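Local coordinates for protein beta-fructofuranosidase (Bifidobacterium adolescentis, PDB 6NOB) that probably hydrolyses beta-fructofuranosides such as sucrose, releasing terminal fructose, as a glycoside hydrolase of family 32, at residues 120-125 / 142-147; 151-156 / 461-466; 440-443 / 447-450; 486-489 / 493-496. All blocks are in the same frame, centred on the assembly; numbering follows the deposited sequence.

In the fold
Family 32 enzymes join a five-bladed beta-propeller to a C-terminal beta-sandwich, and the four contacts run from the propeller to the junction. Interaction 1 closes first along the chain. Interaction 2 then spans 151-156 to 461-466 and encloses interaction 3, the hairpin of strands 435-442 and 448-454, and interaction 4 follows. Interactions 1, 3 and 4 all reach the mixed sheet that contains strands 141-149, 448-454 and 484-489. Centres of 1 and 3 are about 16 Å apart, yet the two touch through Tyr142. Interactions 3 and 4 lie about 13 Å apart between centres, 2 and 3 about 30 Å. Strand 127-138 pairs parallel with strand 468-481, so early and late parts share one sheet.

Interaction 1. Residues 120-125 / 142-147; sequences AHFEPF and YHLFFQ
Phe122 presents its ring to two side chains of strand 141-149, Leu144 and Phe146, which project from the same side of that strand. Leu144 approaches over one ring face: its CD2 methyl lies 4.1 Å from the centroid of the Phe122 ring and 19° off the normal, shifted toward the rim, which meets the geometry of a CH-pi contact. The two side chains run past each other in opposite directions. Phe146 meets the outer end of the same ring, with Phe122 CE2 and Phe146 CE1 3.5 Å apart. The ring planes are inclined at 57° and the centroids are 5.3 Å apart, an oblique aromatic pair, the two side chains crossing at about a right angle. Phe122 reaches this position with CG anti to the backbone N (chi1 179°), which carries the ring out toward the strand. Pro124 adds a looser touch, its CB lying 4.5 Å from Phe146 CE2. Around them, Met129 touches both Pro124 and Phe146, and the backbone of Phe122 is hydrogen-bonded to that of Met472, so the loop before strand 127-138 is packed into the propeller sheet. Every participant is buried and all the meeting atoms are carbon, so dispersion and shape, rather than polar pairing, account for this junction.

Interaction 2. Residues 151-156 / 461-466; sequences YGFGWD and RVEQPC
Phe153 and Glu463 both place CG anti to the backbone N, with chi1 at -159° and 176°, and these torsions run the two side chains past each other in opposite directions. The phenyl ring is thereby laid over the Glu463 backbone: Glu463 CA stands 3.7 Å from the centroid of the Phe153 ring, over one face and offset toward the rim, a CH-pi contact. Further along the glutamate, whose chain is extended, the carboxylate draws alongside the aromatic side chain at its root, Glu463 OE2 lying 3.6 Å from Phe153 CB, with ring and carboxylate planes only 12° apart. The two loops belong to the propeller: 151-156 connects strands 141-149 and 159-165, while 461-466 leads into strand 468-481, so the contact links parts of the domain some 300 residues apart. A water bridges them, accepting from Phe153 N at 2.9 Å and donating to Glu463 OE2 at 2.9 Å. An alanine in place of Phe153 would probably uncover the backbone at Glu463 and lose the CH-pi contact, though the water bridge from the backbone N could remain. Near the ring's far end, Val462 O comes within 3.8 Å of Phe153 CZ, and Phe153 O makes a weak hydrogen bond to Asn469.

Interaction 3. Residues 440-443 / 447-450; sequences SFAD and RRIV
Asp443 grips Arg447 through both carboxylate oxygens. Its OD2 accepts from Arg447 NE at 2.9 Å and from Arg447 NH2 at 3.1 Å, a side-on salt bridge in which OD2 lies near the guanidinium plane while NE stands 37° out of the carboxylate plane. Asp443 OD1 takes the backbone N of Arg447 at 2.8 Å, on its syn side but well out of the carboxylate plane, in a bent bond. Having CG between the backbone N and the carbonyl carbon (chi1 72°) folds the carboxylate back across the mouth of the turn. Replacing Asp443 with alanine would probably leave the Arg447 guanidinium without this mate and its backbone N without the carboxylate acceptor. On the Ser440 and Ala442 side, Arg448 bends its guanidinium over the Phe441 carbonyl carbon; NH2, tilted, donates to Ser440 OG, which also bonds Asp378, and NH1 pairs with Glu273. Asp443 N bonds Arg447 O, and beyond it Phe441 and Ile449 form the hydrogen-bonded pair of this antiparallel hairpin, Phe441 N to Ile449 O 2.8 Å and Ile449 N to Phe441 O 2.9 Å. Their side chains lie side by side, Phe441 CE1 to Ile449 CB 3.7 Å, and Tyr142 of strand 141-149 packs on Phe441. Arg447 NH1 also bridges to Glu492, so paired charges clamp the turn and tie it to helix 491-497, while carbon packing seats the hairpin in the sheet.

Interaction 4. Residues 486-489 / 493-496; sequences YSKP and VYRE
Tyr494 OH is gripped by two groups: Lys488 NZ donates to it at 3.1 Å, and Glu584 of strand 582-588 is hydrogen-bonded to it as well. The setting is a strand-to-helix turn at the domain junction, where strand 484-489 of the propeller sheet gives way to the short helix 491-497, and Glu584 belongs to the beta-sandwich that follows. The lysine gets there by running extended and then turning at its end (chi4 -80°), crossing the tyrosine at about a right angle. Both side chains also touch a crystal neighbour, so the lattice may influence their exact placement. Tyr494 has CG anti to its carbonyl carbon (chi1 -64°), which sends the ring back over the end of the strand. There Tyr494 OH meets Pro489 CD at 3.4 Å. Pro489 O approaches Tyr494 CE2 at 3.3 Å, obliquely to the ring. Pro489 thus supplies both carbon and carbonyl surface to the tyrosine. Phe586, also on strand 582-588, packs against both Pro489 and Val493, extending the junction into the sandwich sheet. On the helix side of Pro489 the contact is apolar: Val493 CG1 lies 3.8 Å from Pro489 CB.

Interaction 1. Residues 120-125 / 142-147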
loop_
_atom_site.group_PDB
_atom_site.type_symbol
_atom_site.label_atom_id
_atom_site.label_comp_id
_atom_site.label_asym_id
_atom_site.label_seq_id
_atom_site.Cartn_x
_atom_site.Cartn_y
_atom_site.Cartn_z
ATOM N N ALA A 120 3.891 10.275 10.913
ATOM C CA ALA A 120 3.786 10.992 9.649
ATOM C C ALA A 120 3.401 10.123 8.459
ATOM O O ALA A 120 3.313 10.644 7.342
ATOM C CB ALA A 120 5.108 11.707 9.329
ATOM N N HIS A 121 3.180 8.828 8.652
ATOM C CA HIS A 121 2.724 7.954 7.581
ATOM C C HIS A 121 1.222 7.740 7.704
ATOM O O HIS A 121 0.662 7.776 8.802
ATOM C CB HIS A 121 3.449 6.606 7.619
ATOM C CG HIS A 121 4.915 6.697 7.326
ATOM N ND1 HIS A 121 5.815 7.266 8.201
ATOM C CD2 HIS A 121 5.638 6.283 6.259
ATOM C CE1 HIS A 121 7.028 7.206 7.682
ATOM N NE2 HIS A 121 6.950 6.613 6.504
ATOM N N PHE A 122 0.565 7.524 6.565
ATOM C CA PHE A 122 -0.874 7.308 6.598
ATOM C C PHE A 122 -1.197 5.963 7.235
ATOM O O PHE A 122 -0.601 4.937 6.891
ATOM C CB PHE A 122 -1.487 7.373 5.200
ATOM C CG PHE A 122 -2.973 7.136 5.201
ATOM C CD1 PHE A 122 -3.849 8.169 5.493
ATOM C CD2 PHE A 122 -3.491 5.871 4.956
ATOM C CE1 PHE A 122 -5.218 7.953 5.517
ATOM C CE2 PHE A 122 -4.857 5.648 4.983
ATOM C CZ PHE A 122 -5.721 6.692 5.260
ATOM N N GLU A 123 -2.146 5.974 8.163
ATOM C CA GLU A 123 -2.714 4.786 8.774
ATOM C C GLU A 123 -4.206 5.020 8.943
ATOM O O GLU A 123 -4.638 6.168 9.116
ATOM C CB GLU A 123 -2.087 4.478 10.144
ATOM C CG GLU A 123 -0.572 4.345 10.153
ATOM C CD GLU A 123 -0.014 4.206 11.559
ATOM O OE1 GLU A 123 -0.822 4.136 12.511
ATOM O OE2 GLU A 123 1.227 4.169 11.714
ATOM N N PRO A 124 -5.018 3.969 8.887
ATOM C CA PRO A 124 -6.436 4.119 9.224
ATOM C C PRO A 124 -6.600 4.363 10.717
ATOM O O PRO A 124 -5.656 4.250 11.501
ATOM C CB PRO A 124 -7.050 2.786 8.794
ATOM C CG PRO A 124 -5.920 1.816 8.894
ATOM C CD PRO A 124 -4.689 2.586 8.500
ATOM N N PHE A 125 -7.829 4.719 11.104
ATOM C CA PHE A 125 -8.135 4.915 12.518
ATOM C C PHE A 125 -7.719 3.700 13.336
ATOM O O PHE A 125 -7.050 3.824 14.367
ATOM C CB PHE A 125 -9.629 5.187 12.705
ATOM C CG PHE A 125 -10.102 6.468 12.083
ATOM C CD1 PHE A 125 -9.497 7.673 12.395
ATOM C CD2 PHE A 125 -11.163 6.466 11.193
ATOM C CE1 PHE A 125 -9.939 8.853 11.826
ATOM C CE2 PHE A 125 -11.608 7.641 10.620
ATOM C CZ PHE A 125 -10.998 8.835 10.939
ATOM N N TYR A 142 -5.546 14.936 -4.234
ATOM C CA TYR A 142 -4.975 13.602 -4.363
ATOM C C TYR A 142 -5.860 12.613 -3.619
ATOM O O TYR A 142 -6.224 12.847 -2.462
ATOM C CB TYR A 142 -3.552 13.555 -3.806
ATOM C CG TYR A 142 -2.599 14.534 -4.453
ATOM C CD1 TYR A 142 -1.997 14.245 -5.670
ATOM C CD2 TYR A 142 -2.298 15.746 -3.843
ATOM C CE1 TYR A 142 -1.123 15.134 -6.262
ATOM C CE2 TYR A 142 -1.424 16.642 -4.430
ATOM C CZ TYR A 142 -0.840 16.330 -5.640
ATOM O OH TYR A 142 0.029 17.215 -6.231
ATOM N N HIS A 143 -6.203 11.513 -4.280
ATOM C CA HIS A 143 -7.115 10.521 -3.731
ATOM C C HIS A 143 -6.360 9.236 -3.434
ATOM O O HIS A 143 -5.662 8.703 -4.304
ATOM C CB HIS A 143 -8.273 10.247 -4.692
ATOM C CG HIS A 143 -9.351 11.283 -4.640
ATOM N ND1 HIS A 143 -10.536 11.092 -3.963
ATOM C CD2 HIS A 143 -9.417 12.528 -5.169
ATOM C CE1 HIS A 143 -11.289 12.170 -4.084
ATOM N NE2 HIS A 143 -10.633 13.057 -4.811
ATOM N N LEU A 144 -6.511 8.743 -2.210
ATOM C CA LEU A 144 -5.885 7.505 -1.765
ATOM C C LEU A 144 -6.981 6.546 -1.320
ATOM O O LEU A 144 -7.645 6.781 -0.303
ATOM C CB LEU A 144 -4.897 7.772 -0.633
ATOM C CG LEU A 144 -4.354 6.564 0.129
ATOM C CD1 LEU A 144 -3.598 5.631 -0.803
ATOM C CD2 LEU A 144 -3.462 7.033 1.263
ATOM N N PHE A 145 -7.185 5.483 -2.088
ATOM C CA PHE A 145 -7.998 4.359 -1.652
ATOM C C PHE A 145 -7.079 3.264 -1.127
ATOM O O PHE A 145 -5.873 3.260 -1.392
ATOM C CB PHE A 145 -8.870 3.823 -2.793
ATOM C CG PHE A 145 -9.780 4.855 -3.409
ATOM C CD1 PHE A 145 -9.322 5.700 -4.410
ATOM C CD2 PHE A 145 -11.100 4.970 -2.997
ATOM C CE1 PHE A 145 -10.161 6.643 -4.978
ATOM C CE2 PHE A 145 -11.944 5.911 -3.562
ATOM C CZ PHE A 145 -11.475 6.748 -4.552
ATOM N N PHE A 146 -7.650 2.334 -0.366
ATOM C CA PHE A 146 -6.810 1.282 0.186
ATOM C C PHE A 146 -7.636 0.066 0.571
ATOM O O PHE A 146 -8.787 0.181 1.002
ATOM C CB PHE A 146 -6.006 1.774 1.397
ATOM C CG PHE A 146 -6.830 2.450 2.457
ATOM C CD1 PHE A 146 -7.037 3.822 2.425
ATOM C CD2 PHE A 146 -7.374 1.717 3.502
ATOM C CE1 PHE A 146 -7.786 4.449 3.408
ATOM C CE2 PHE A 146 -8.118 2.337 4.493
ATOM C CZ PHE A 146 -8.327 3.704 4.444
ATOM N N GLN A 147 -7.017 -1.102 0.399
ATOM C CA GLN A 147 -7.567 -2.351 0.899
ATOM C C GLN A 147 -7.770 -2.265 2.406
ATOM O O GLN A 147 -6.875 -1.832 3.137
ATOM C CB GLN A 147 -6.619 -3.498 0.557
ATOM C CG GLN A 147 -6.488 -3.781 -0.927
ATOM C CD GLN A 147 -7.728 -4.432 -1.503
ATOM O OE1 GLN A 147 -7.876 -5.650 -1.460
ATOM N NE2 GLN A 147 -8.627 -3.619 -2.047
#

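Interaction 2. Residues 151-156 / 461-466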
loop_
_atom_site.group_PDB
_atom_site.type_symbol
_atom_site.label_atom_id
_atom_site.label_comp_id
_atom_site.label_asym_id
_atom_site.label_seq_id
_atom_site.Cartn_x
_atom_site.Cartn_y
_atom_site.Cartn_z
ATOM N N TYR A 151 -13.092 -5.107 10.495
ATOM C CA TYR A 151 -13.599 -5.990 11.536
ATOM C C TYR A 151 -12.520 -6.613 12.411
ATOM O O TYR A 151 -12.862 -7.290 13.387
ATOM C CB TYR A 151 -14.444 -7.111 10.914
ATOM C CG TYR A 151 -15.721 -6.621 10.280
ATOM C CD1 TYR A 151 -16.848 -6.372 11.051
ATOM C CD2 TYR A 151 -15.794 -6.392 8.911
ATOM C CE1 TYR A 151 -18.019 -5.918 10.475
ATOM C CE2 TYR A 151 -16.958 -5.937 8.324
ATOM C CZ TYR A 151 -18.066 -5.701 9.110
ATOM O OH TYR A 151 -19.225 -5.247 8.528
ATOM N N GLY A 152 -11.246 -6.410 12.105
ATOM C CA GLY A 152 -10.220 -7.071 12.885
ATOM C C GLY A 152 -8.838 -6.537 12.585
ATOM O O GLY A 152 -8.665 -5.583 11.824
ATOM N N PHE A 153 -7.847 -7.185 13.200
ATOM C CA PHE A 153 -6.451 -6.784 13.096
ATOM C C PHE A 153 -5.713 -7.465 11.952
ATOM O O PHE A 153 -4.632 -7.006 11.570
ATOM C CB PHE A 153 -5.729 -7.081 14.416
ATOM C CG PHE A 153 -4.466 -6.290 14.617
ATOM C CD1 PHE A 153 -4.517 -4.946 14.957
ATOM C CD2 PHE A 153 -3.227 -6.897 14.482
ATOM C CE1 PHE A 153 -3.354 -4.219 15.150
ATOM C CE2 PHE A 153 -2.061 -6.177 14.671
ATOM C CZ PHE A 153 -2.125 -4.835 15.006
ATOM N N GLY A 154 -6.258 -8.552 11.400
ATOM C CA GLY A 154 -5.660 -9.242 10.287
ATOM C C GLY A 154 -6.433 -9.027 8.993
ATOM O O GLY A 154 -7.428 -8.308 8.934
ATOM N N TRP A 155 -5.941 -9.674 7.942
ATOM C CA TRP A 155 -6.614 -9.615 6.652
ATOM C C TRP A 155 -7.948 -10.352 6.721
ATOM O O TRP A 155 -8.084 -11.359 7.421
ATOM C CB TRP A 155 -5.722 -10.215 5.562
ATOM C CG TRP A 155 -6.284 -10.059 4.180
ATOM C CD1 TRP A 155 -5.999 -9.069 3.281
ATOM C CD2 TRP A 155 -7.233 -10.920 3.540
ATOM N NE1 TRP A 155 -6.715 -9.261 2.123
ATOM C CE2 TRP A 155 -7.480 -10.391 2.257
ATOM C CE3 TRP A 155 -7.898 -12.089 3.927
ATOM C CZ2 TRP A 155 -8.362 -10.989 1.362
ATOM C CZ3 TRP A 155 -8.776 -12.678 3.039
ATOM C CH2 TRP A 155 -9.000 -12.129 1.771
ATOM N N ASP A 156 -8.938 -9.839 5.997
ATOM C CA ASP A 156 -10.257 -10.462 5.919
ATOM C C ASP A 156 -10.929 -9.974 4.641
ATOM O O ASP A 156 -10.279 -9.387 3.769
ATOM C CB ASP A 156 -11.088 -10.153 7.170
ATOM C CG ASP A 156 -12.082 -11.251 7.502
ATOM O OD1 ASP A 156 -12.441 -12.033 6.596
ATOM O OD2 ASP A 156 -12.505 -11.326 8.674
ATOM N N ARG A 461 4.586 -5.730 14.615
ATOM C CA ARG A 461 3.232 -5.395 15.031
ATOM C C ARG A 461 2.669 -6.483 15.935
ATOM O O ARG A 461 2.853 -7.676 15.680
ATOM C CB ARG A 461 2.326 -5.201 13.814
ATOM C CG ARG A 461 2.743 -4.037 12.928
ATOM C CD ARG A 461 1.888 -3.953 11.675
ATOM N NE ARG A 461 2.183 -2.755 10.896
ATOM C CZ ARG A 461 2.091 -2.686 9.572
ATOM N NH1 ARG A 461 1.710 -3.750 8.873
ATOM N NH2 ARG A 461 2.381 -1.555 8.945
ATOM N N VAL A 462 1.985 -6.061 16.997
ATOM C CA VAL A 462 1.341 -6.970 17.938
ATOM C C VAL A 462 -0.110 -6.540 18.095
ATOM O O VAL A 462 -0.387 -5.362 18.348
ATOM C CB VAL A 462 2.055 -6.985 19.304
ATOM C CG1 VAL A 462 1.268 -7.814 20.308
ATOM C CG2 VAL A 462 3.465 -7.526 19.159
ATOM N N GLU A 463 -1.029 -7.491 17.944
ATOM C CA GLU A 463 -2.451 -7.184 18.018
ATOM C C GLU A 463 -2.816 -6.644 19.394
ATOM O O GLU A 463 -2.558 -7.284 20.416
ATOM C CB GLU A 463 -3.278 -8.431 17.704
ATOM C CG GLU A 463 -4.778 -8.224 17.851
ATOM C CD GLU A 463 -5.591 -9.367 17.279
ATOM O OE1 GLU A 463 -5.017 -10.445 17.020
ATOM O OE2 GLU A 463 -6.810 -9.181 17.081
ATOM N N GLN A 464 -3.418 -5.459 19.414
ATOM C CA GLN A 464 -3.838 -4.818 20.651
ATOM C C GLN A 464 -4.918 -3.801 20.312
ATOM O O GLN A 464 -5.044 -3.391 19.152
ATOM C CB GLN A 464 -2.650 -4.150 21.364
ATOM C CG GLN A 464 -1.749 -3.342 20.456
ATOM C CD GLN A 464 -0.398 -3.065 21.083
ATOM O OE1 GLN A 464 0.627 -3.053 20.400
ATOM N NE2 GLN A 464 -0.388 -2.849 22.392
ATOM N N PRO A 465 -5.728 -3.398 21.288
ATOM C CA PRO A 465 -6.801 -2.439 21.004
ATOM C C PRO A 465 -6.255 -1.072 20.616
ATOM O O PRO A 465 -5.082 -0.752 20.825
ATOM C CB PRO A 465 -7.575 -2.367 22.324
ATOM C CG PRO A 465 -7.230 -3.624 23.045
ATOM C CD PRO A 465 -5.817 -3.927 22.659
ATOM N N CYS A 466 -7.143 -0.264 20.030
ATOM C CA CYS A 466 -6.846 1.130 19.699
ATOM C C CYS A 466 -5.595 1.242 18.834
ATOM O O CYS A 466 -4.740 2.106 19.046
ATOM C CB CYS A 466 -6.709 1.973 20.968
ATOM S SG CYS A 466 -8.136 1.907 22.076
HETATM O O HOH W 1 -8.484 -9.529 14.763
#

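Interaction 3. Residues 440-443 / 447-450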
loop_
_atom_site.group_PDB
_atom_site.type_symbol
_atom_site.label_atom_id
_atom_site.label_comp_id
_atom_site.label_asym_id
_atom_site.label_seq_id
_atom_site.Cartn_x
_atom_site.Cartn_y
_atom_site.Cartn_z
ATOM N N SER A 440 1.334 3.387 -8.776
ATOM C CA SER A 440 1.801 4.709 -9.153
ATOM C C SER A 440 0.712 5.463 -9.903
ATOM O O SER A 440 -0.285 4.888 -10.342
ATOM C CB SER A 440 3.068 4.610 -10.008
ATOM O OG SER A 440 2.748 4.623 -11.387
ATOM N N PHE A 441 0.912 6.773 -10.042
ATOM C CA PHE A 441 0.022 7.609 -10.836
ATOM C C PHE A 441 0.795 8.829 -11.314
ATOM O O PHE A 441 1.887 9.132 -10.825
ATOM C CB PHE A 441 -1.229 8.018 -10.045
ATOM C CG PHE A 441 -0.981 9.076 -9.005
ATOM C CD1 PHE A 441 -0.414 8.755 -7.780
ATOM C CD2 PHE A 441 -1.328 10.396 -9.253
ATOM C CE1 PHE A 441 -0.192 9.734 -6.823
ATOM C CE2 PHE A 441 -1.109 11.380 -8.306
ATOM C CZ PHE A 441 -0.541 11.050 -7.088
ATOM N N ALA A 442 0.217 9.521 -12.290
ATOM C CA ALA A 442 0.769 10.757 -12.828
ATOM C C ALA A 442 -0.134 11.911 -12.422
ATOM O O ALA A 442 -1.305 11.950 -12.813
ATOM C CB ALA A 442 0.898 10.684 -14.350
ATOM N N ASP A 443 0.407 12.849 -11.645
ATOM C CA ASP A 443 -0.379 14.002 -11.230
ATOM C C ASP A 443 -0.564 14.959 -12.412
ATOM O O ASP A 443 -0.116 14.702 -13.535
ATOM C CB ASP A 443 0.261 14.679 -10.013
ATOM C CG ASP A 443 1.558 15.426 -10.336
ATOM O OD1 ASP A 443 2.036 15.390 -11.491
ATOM O OD2 ASP A 443 2.107 16.062 -9.408
ATOM N N ARG A 447 4.220 14.455 -12.913
ATOM C CA ARG A 447 5.041 13.755 -11.935
ATOM C C ARG A 447 4.556 12.321 -11.773
ATOM O O ARG A 447 3.359 12.077 -11.604
ATOM C CB ARG A 447 4.982 14.469 -10.585
ATOM C CG ARG A 447 6.102 15.444 -10.318
ATOM C CD ARG A 447 6.142 15.810 -8.842
ATOM N NE ARG A 447 4.802 15.974 -8.283
ATOM C CZ ARG A 447 4.556 16.337 -7.029
ATOM N NH1 ARG A 447 5.560 16.584 -6.196
ATOM N NH2 ARG A 447 3.306 16.460 -6.605
ATOM N N ARG A 448 5.489 11.373 -11.819
ATOM C CA ARG A 448 5.189 9.970 -11.554
ATOM C C ARG A 448 5.414 9.707 -10.068
ATOM O O ARG A 448 6.547 9.783 -9.582
ATOM C CB ARG A 448 6.053 9.061 -12.424
ATOM C CG ARG A 448 5.909 7.573 -12.130
ATOM C CD ARG A 448 4.470 7.098 -12.288
ATOM N NE ARG A 448 3.917 7.384 -13.610
ATOM C CZ ARG A 448 2.744 6.929 -14.044
ATOM N NH1 ARG A 448 2.312 7.240 -15.260
ATOM N NH2 ARG A 448 1.998 6.167 -13.257
ATOM N N ILE A 449 4.336 9.403 -9.348
ATOM C CA ILE A 449 4.356 9.260 -7.897
ATOM C C ILE A 449 3.873 7.864 -7.536
ATOM O O ILE A 449 2.862 7.398 -8.071
ATOM C CB ILE A 449 3.481 10.331 -7.218
ATOM C CG1 ILE A 449 3.904 11.726 -7.684
ATOM C CG2 ILE A 449 3.565 10.209 -5.705
ATOM C CD1 ILE A 449 2.895 12.809 -7.375
ATOM N N VAL A 450 4.582 7.208 -6.619
ATOM C CA VAL A 450 4.285 5.835 -6.224
ATOM C C VAL A 450 4.059 5.776 -4.717
ATOM O O VAL A 450 4.768 6.428 -3.942
ATOM C CB VAL A 450 5.415 4.870 -6.652
ATOM C CG1 VAL A 450 6.759 5.326 -6.102
ATOM C CG2 VAL A 450 5.104 3.436 -6.223
#

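Interaction 4. Residues 486-489 / 493-496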
loop_
_atom_site.group_PDB
_atom_site.type_symbol
_atom_site.label_atom_id
_atom_site.label_comp_id
_atom_site.label_asym_id
_atom_site.label_seq_id
_atom_site.Cartn_x
_atom_site.Cartn_y
_atom_site.Cartn_z
ATOM N N TYR A 486 15.000 5.578 -10.394
ATOM C CA TYR A 486 15.311 6.347 -9.202
ATOM C C TYR A 486 14.018 6.653 -8.458
ATOM O O TYR A 486 12.950 6.782 -9.065
ATOM C CB TYR A 486 16.024 7.653 -9.558
ATOM C CG TYR A 486 17.528 7.553 -9.668
ATOM C CD1 TYR A 486 18.127 6.643 -10.532
ATOM C CD2 TYR A 486 18.352 8.394 -8.928
ATOM C CE1 TYR A 486 19.506 6.563 -10.642
ATOM C CE2 TYR A 486 19.730 8.326 -9.034
ATOM C CZ TYR A 486 20.301 7.409 -9.891
ATOM O OH TYR A 486 21.671 7.341 -9.991
ATOM N N SER A 487 14.118 6.760 -7.138
ATOM C CA SER A 487 12.966 7.079 -6.310
ATOM C C SER A 487 13.418 7.954 -5.153
ATOM O O SER A 487 14.490 7.736 -4.582
ATOM C CB SER A 487 12.274 5.817 -5.782
ATOM O OG SER A 487 13.040 5.212 -4.758
ATOM N N LYS A 488 12.582 8.930 -4.799
ATOM C CA LYS A 488 12.927 9.967 -3.842
ATOM C C LYS A 488 11.632 10.548 -3.339
ATOM O O LYS A 488 10.664 10.636 -4.118
ATOM C CB LYS A 488 13.791 11.043 -4.516
ATOM C CG LYS A 488 14.558 11.974 -3.597
ATOM C CD LYS A 488 15.269 13.047 -4.425
ATOM C CE LYS A 488 16.421 13.697 -3.667
ATOM N NZ LYS A 488 15.957 14.738 -2.704
ATOM N N PRO A 489 11.523 10.941 -2.067
ATOM C CA PRO A 489 10.282 11.535 -1.575
ATOM C C PRO A 489 9.911 12.780 -2.370
ATOM O O PRO A 489 10.777 13.554 -2.789
ATOM C CB PRO A 489 10.590 11.868 -0.114
ATOM C CG PRO A 489 11.679 10.931 0.255
ATOM C CD PRO A 489 12.509 10.754 -0.981
ATOM N N VAL A 493 6.825 16.199 0.786
ATOM C CA VAL A 493 7.277 15.515 1.996
ATOM C C VAL A 493 8.346 16.342 2.700
ATOM O O VAL A 493 8.284 16.565 3.916
ATOM C CB VAL A 493 7.780 14.100 1.658
ATOM C CG1 VAL A 493 8.708 13.583 2.749
ATOM C CG2 VAL A 493 6.605 13.156 1.459
ATOM N N TYR A 494 9.336 16.822 1.943
ATOM C CA TYR A 494 10.364 17.681 2.523
ATOM C C TYR A 494 9.767 18.975 3.063
ATOM O O TYR A 494 10.139 19.433 4.150
ATOM C CB TYR A 494 11.439 17.993 1.482
ATOM C CG TYR A 494 12.221 16.792 0.993
ATOM C CD1 TYR A 494 13.162 16.172 1.807
ATOM C CD2 TYR A 494 12.037 16.298 -0.292
ATOM C CE1 TYR A 494 13.890 15.084 1.357
ATOM C CE2 TYR A 494 12.760 15.210 -0.750
ATOM C CZ TYR A 494 13.685 14.607 0.078
ATOM O OH TYR A 494 14.406 13.524 -0.373
ATOM N N ARG A 495 8.835 19.577 2.319
ATOM C CA ARG A 495 8.277 20.864 2.718
ATOM C C ARG A 495 7.455 20.749 3.997
ATOM O O ARG A 495 7.545 21.611 4.877
ATOM C CB ARG A 495 7.424 21.437 1.585
ATOM C CG ARG A 495 6.873 22.839 1.850
ATOM C CD ARG A 495 5.851 23.239 0.789
ATOM N NE ARG A 495 4.596 22.505 0.940
ATOM C CZ ARG A 495 3.801 22.158 -0.069
ATOM N NH1 ARG A 495 4.130 22.472 -1.314
ATOM N NH2 ARG A 495 2.677 21.493 0.168
ATOM N N GLU A 496 6.654 19.691 4.123
ATOM C CA GLU A 496 5.710 19.597 5.232
ATOM C C GLU A 496 6.283 18.913 6.469
ATOM O O GLU A 496 5.891 19.262 7.589
ATOM C CB GLU A 496 4.445 18.856 4.786
ATOM C CG GLU A 496 3.700 19.514 3.627
ATOM C CD GLU A 496 3.180 20.901 3.966
ATOM O OE1 GLU A 496 2.793 21.130 5.132
ATOM O OE2 GLU A 496 3.158 21.764 3.064
#